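Local coordinates for protein alpha,alpha-trehalose-phosphate synthase (UDP-forming) (PDB 5HXA) that belongs to glycosyltransferase family 20 and has the two-domain GT-B architecture, at residues A91-W94 / P95-Y99; N118-L121 / A122-K126. All coordinates share one frame; numbering follows the deposited sequence.

Contact 1: A91-W94 / P95-Y99; sequences ATLW and PTFHY
From Leu93 to Phe97 the backbone is held by a nearly straight helical bond, Phe97 N to Leu93 O at 2.8 Å (169° at the hydrogen), in the last turns of helix 78-97. One residue earlier the turn is looser: Thr96 N makes a weak bond of 3.4 Å to Thr92 O, which also accepts from Ser104 OG. Pro95 has no N-H to give, and the helix kinks here; the proline ring packs against the preceding turn, its CG 3.5 Å from Ala91 O.

The carbonyl of Trp94 is gripped twice by His98, whose N and ND1 reach the oxygen from opposite faces of its plane. The ND1 bond is the shorter, 2.9 Å to Trp94 O. Since a carbonyl oxygen can only accept, ND1 is the donor here; the oxygen lies in the imidazole plane, which restrains the ring's rotation. With CG anti to its backbone N (chi1 175°), Trp94 turns one face of its indole to His98: CE1 of His98 stands 3.2 Å from the indole plane, over its centre, the two ring planes inclined at 35°. At the same time Trp94 NE1 makes a weak bond to Asp274. Farther round, Leu93 CD2 lies alongside the Phe97 ring, 4.0 Å from CE1, and Phe166 meets that ring edge-to-face.

Tyr99, with positive phi, is the C-prime residue of a Schellman motif: Tyr99 N bonds to Thr96 O and Arg100 N to Pro95 O, ending the helix.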
loop_
_atom_site.group_PDB
_atom_site.type_symbol
_atom_site.label_atom_id
_atom_site.label_comp_id
_atom_site.label_asym_id
_atom_site.label_seq_id
_atom_site.Cartn_x
_atom_site.Cartn_y
_atom_site.Cartn_z
ATOM N N ALA A 91 -4.086 -16.146 0.517
ATOM C CA ALA A 91 -5.039 -15.155 0.997
ATOM C C ALA A 91 -4.417 -14.120 1.928
ATOM O O ALA A 91 -5.071 -13.118 2.230
ATOM C CB ALA A 91 -6.219 -15.843 1.701
ATOM N N THR A 92 -3.179 -14.329 2.389
ATOM C CA THR A 92 -2.496 -13.338 3.221
ATOM C C THR A 92 -1.243 -12.810 2.540
ATOM O O THR A 92 -1.164 -11.610 2.263
ATOM C CB THR A 92 -2.142 -13.916 4.597
ATOM O OG1 THR A 92 -3.321 -14.451 5.211
ATOM C CG2 THR A 92 -1.544 -12.823 5.510
ATOM N N LEU A 93 -0.269 -13.673 2.242
ATOM C CA LEU A 93 1.005 -13.190 1.714
ATOM C C LEU A 93 0.848 -12.614 0.310
ATOM O O LEU A 93 1.326 -11.506 0.029
ATOM C CB LEU A 93 2.048 -14.318 1.717
ATOM C CG LEU A 93 2.471 -14.863 3.087
ATOM C CD1 LEU A 93 3.514 -15.980 2.939
ATOM C CD2 LEU A 93 2.991 -13.748 3.993
ATOM N N TRP A 94 0.190 -13.355 -0.590
ATOM C CA TRP A 94 0.094 -12.902 -1.978
ATOM C C TRP A 94 -0.517 -11.509 -2.101
ATOM O O TRP A 94 0.122 -10.637 -2.717
ATOM C CB TRP A 94 -0.677 -13.925 -2.826
ATOM C CG TRP A 94 -0.895 -13.405 -4.235
ATOM C CD1 TRP A 94 -1.902 -12.567 -4.675
ATOM C CD2 TRP A 94 -0.070 -13.663 -5.366
ATOM N NE1 TRP A 94 -1.743 -12.305 -6.016
ATOM C CE2 TRP A 94 -0.631 -12.969 -6.466
ATOM C CE3 TRP A 94 1.085 -14.425 -5.564
ATOM C CZ2 TRP A 94 -0.072 -13.015 -7.739
ATOM C CZ3 TRP A 94 1.641 -14.471 -6.836
ATOM C CH2 TRP A 94 1.060 -13.771 -7.906
ATOM N N PRO A 95 -1.710 -11.216 -1.562
ATOM C CA PRO A 95 -2.240 -9.850 -1.736
ATOM C C PRO A 95 -1.382 -8.780 -1.077
ATOM O O PRO A 95 -1.165 -7.716 -1.672
ATOM C CB PRO A 95 -3.647 -9.928 -1.116
ATOM C CG PRO A 95 -3.621 -11.120 -0.227
ATOM C CD PRO A 95 -2.684 -12.097 -0.885
ATOM N N THR A 96 -0.872 -9.026 0.133
ATOM C CA THR A 96 -0.054 -8.013 0.803
ATOM C C THR A 96 1.261 -7.757 0.067
ATOM O O THR A 96 1.679 -6.599 -0.091
ATOM C CB THR A 96 0.222 -8.437 2.248
ATOM O OG1 THR A 96 -1.023 -8.614 2.924
ATOM C CG2 THR A 96 1.015 -7.350 2.982
ATOM N N PHE A 97 1.947 -8.816 -0.374
ATOM C CA PHE A 97 3.206 -8.598 -1.088
ATOM C C PHE A 97 2.986 -7.885 -2.422
ATOM O O PHE A 97 3.934 -7.300 -2.955
ATOM C CB PHE A 97 3.946 -9.924 -1.345
ATOM C CG PHE A 97 4.698 -10.471 -0.145
ATOM C CD1 PHE A 97 4.255 -10.237 1.158
ATOM C CD2 PHE A 97 5.851 -11.223 -0.335
ATOM C CE1 PHE A 97 4.947 -10.761 2.250
ATOM C CE2 PHE A 97 6.557 -11.746 0.746
ATOM C CZ PHE A 97 6.107 -11.514 2.042
ATOM N N HIS A 98 1.768 -7.942 -2.982
ATOM C CA HIS A 98 1.406 -7.161 -4.161
ATOM C C HIS A 98 0.740 -5.831 -3.800
ATOM O O HIS A 98 0.017 -5.255 -4.626
ATOM C CB HIS A 98 0.518 -7.996 -5.099
ATOM C CG HIS A 98 1.269 -9.094 -5.792
ATOM N ND1 HIS A 98 1.459 -10.340 -5.228
ATOM C CD2 HIS A 98 1.925 -9.118 -6.979
ATOM C CE1 HIS A 98 2.179 -11.089 -6.047
ATOM N NE2 HIS A 98 2.478 -10.371 -7.113
ATOM N N TYR A 99 0.977 -5.333 -2.586
ATOM C CA TYR A 99 0.535 -4.000 -2.170
ATOM C C TYR A 99 -0.986 -3.874 -2.184
ATOM O O TYR A 99 -1.537 -2.801 -2.460
ATOM C CB TYR A 99 1.197 -2.911 -3.027
ATOM C CG TYR A 99 2.656 -2.701 -2.653
ATOM C CD1 TYR A 99 3.636 -3.624 -3.031
ATOM C CD2 TYR A 99 3.049 -1.599 -1.902
ATOM C CE1 TYR A 99 4.974 -3.442 -2.683
ATOM C CE2 TYR A 99 4.385 -1.410 -1.544
ATOM C CZ TYR A 99 5.341 -2.333 -1.936
ATOM O OH TYR A 99 6.659 -2.148 -1.578
#

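Contact 2: N118-L121 / A122-K126; sequences NATL and AKQLK
The closing turns of helix 108-126, which packs against the ten-stranded sheet of its domain, bring Thr120 beside Gln124. Regular i to i+4 backbone bonds join the two segments: Ala122 N to Asn118 O, Lys123 N to Ala119 O and Gln124 N to Thr120 O, with Leu125 N to Leu121 O the shortest of the four at 2.8 Å.

Thr120 and Gln124 run side by side and point the same way. The methyl of Thr120, CG2, approaches the amide oxygen of Gln124, OE1, at 3.8 Å, a van der Waals contact. CG2 lies anti to the backbone N, which leaves OG1 beside that N and turned back along the helix, where it bonds to Arg116 O. Gln124 has CG beside its own backbone N (chi1 -74°), and this lays its chain over the carbonyl of Thr120, with CG and OE1 each 3.7 Å from Thr120 O. Its NE2 makes a weak hydrogen bond to Ser59 O.

On the buried side, Ala122 CB sits 3.4 Å from Asn118 O, and Ala122 also touches Phe145 and Cys148 of helix 145-151. Leu125 CB rests 3.4 Å from Leu121 O; beyond it the side chain reaches Ile13 and Val15 of strand 12-16, while Leu121 packs on Val74 of strand 69-76. The amide nitrogen of Asn118 bonds to Tyr114 O and His141 O.

Chemically, the backbone bonds carry the contact, with light van der Waals touches between side chains, and the leucines pack outward on the sheet. Asn118 ND2 and Thr120 OG1 bond to backbone oxygens outside the two segments, and Gln124 NE2 does so weakly.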
loop_
_atom_site.group_PDB
_atom_site.type_symbol
_atom_site.label_atom_id
_atom_site.label_comp_id
_atom_site.label_asym_id
_atom_site.label_seq_id
_atom_site.Cartn_x
_atom_site.Cartn_y
_atom_site.Cartn_z
ATOM N N ASN A 118 5.246 -26.343 6.489
ATOM C CA ASN A 118 6.673 -26.089 6.308
ATOM C C ASN A 118 7.516 -27.042 7.150
ATOM O O ASN A 118 8.513 -27.592 6.666
ATOM C CB ASN A 118 6.996 -24.634 6.658
ATOM C CG ASN A 118 6.931 -23.706 5.448
ATOM O OD1 ASN A 118 7.935 -23.498 4.774
ATOM N ND2 ASN A 118 5.754 -23.140 5.177
ATOM N N ALA A 119 7.117 -27.268 8.405
ATOM C CA ALA A 119 7.857 -28.176 9.278
ATOM C C ALA A 119 7.760 -29.621 8.804
ATOM O O ALA A 119 8.742 -30.373 8.871
ATOM C CB ALA A 119 7.338 -28.056 10.712
ATOM N N THR A 120 6.576 -30.036 8.349
ATOM C CA THR A 120 6.400 -31.409 7.895
ATOM C C THR A 120 7.251 -31.680 6.663
ATOM O O THR A 120 7.958 -32.692 6.592
ATOM C CB THR A 120 4.920 -31.679 7.608
ATOM O OG1 THR A 120 4.206 -31.746 8.847
ATOM C CG2 THR A 120 4.747 -32.995 6.868
ATOM N N LEU A 121 7.202 -30.774 5.684
ATOM C CA LEU A 121 8.009 -30.942 4.483
ATOM C C LEU A 121 9.495 -30.958 4.818
ATOM O O LEU A 121 10.251 -31.770 4.274
ATOM C CB LEU A 121 7.693 -29.820 3.491
ATOM C CG LEU A 121 6.258 -29.772 2.963
ATOM C CD1 LEU A 121 6.002 -28.472 2.214
ATOM C CD2 LEU A 121 6.002 -30.951 2.067
ATOM N N ALA A 122 9.932 -30.070 5.717
ATOM C CA ALA A 122 11.344 -30.042 6.089
ATOM C C ALA A 122 11.769 -31.355 6.742
ATOM O O ALA A 122 12.862 -31.871 6.470
ATOM C CB ALA A 122 11.617 -28.857 7.014
ATOM N N LYS A 123 10.907 -31.922 7.588
ATOM C CA LYS A 123 11.227 -33.195 8.225
ATOM C C LYS A 123 11.372 -34.300 7.188
ATOM O O LYS A 123 12.276 -35.141 7.285
ATOM C CB LYS A 123 10.154 -33.544 9.256
ATOM C CG LYS A 123 10.433 -34.805 10.077
ATOM C CD LYS A 123 9.332 -35.034 11.109
ATOM C CE LYS A 123 9.455 -36.407 11.770
ATOM N NZ LYS A 123 8.278 -36.734 12.631
ATOM N N GLN A 124 10.513 -34.296 6.166
ATOM C CA GLN A 124 10.586 -35.334 5.143
ATOM C C GLN A 124 11.754 -35.110 4.194
ATOM O O GLN A 124 12.391 -36.074 3.762
ATOM C CB GLN A 124 9.277 -35.398 4.363
ATOM C CG GLN A 124 8.136 -36.039 5.138
ATOM C CD GLN A 124 6.819 -35.913 4.405
ATOM O OE1 GLN A 124 6.429 -34.818 3.996
ATOM N NE2 GLN A 124 6.135 -37.035 4.215
ATOM N N LEU A 125 12.049 -33.850 3.855
ATOM C CA LEU A 125 13.221 -33.574 3.029
ATOM C C LEU A 125 14.502 -34.020 3.725
ATOM O O LEU A 125 15.396 -34.591 3.088
ATOM C CB LEU A 125 13.297 -32.083 2.686
ATOM C CG LEU A 125 14.574 -31.720 1.924
ATOM C CD1 LEU A 125 14.621 -32.478 0.604
ATOM C CD2 LEU A 125 14.705 -30.217 1.694
ATOM N N LYS A 126 14.599 -33.782 5.038
ATOM C CA LYS A 126 15.819 -34.114 5.773
ATOM C C LYS A 126 16.224 -35.571 5.598
ATOM O O LYS A 126 17.423 -35.879 5.546
ATOM C CB LYS A 126 15.647 -33.805 7.264
ATOM C CG LYS A 126 16.812 -34.310 8.121
ATOM C CD LYS A 126 16.585 -34.071 9.602
ATOM C CE LYS A 126 17.727 -34.640 10.430
ATOM N NZ LYS A 126 17.467 -34.499 11.897
#

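How the contacts relate
Followed from the N terminus, the chain meets contact 1 at the end of helix 78-97 and contact 2 at the end of the next helix, 108-126. Each joins adjoining segments within a few residues, so neither closes a long loop, and the two stand in series without nesting or crossing. Their centres are 25 Å apart and their nearest atoms about 8 Å, without touching. Contact 1 faces helix 169-172 and the loop bearing Arg272, Asp274 and Tyr275, which follows strand 265-270 of the six-stranded sheet. Contact 2 packs on strands 12-16 and 69-76 of the ten-stranded sheet and on helix 145-151.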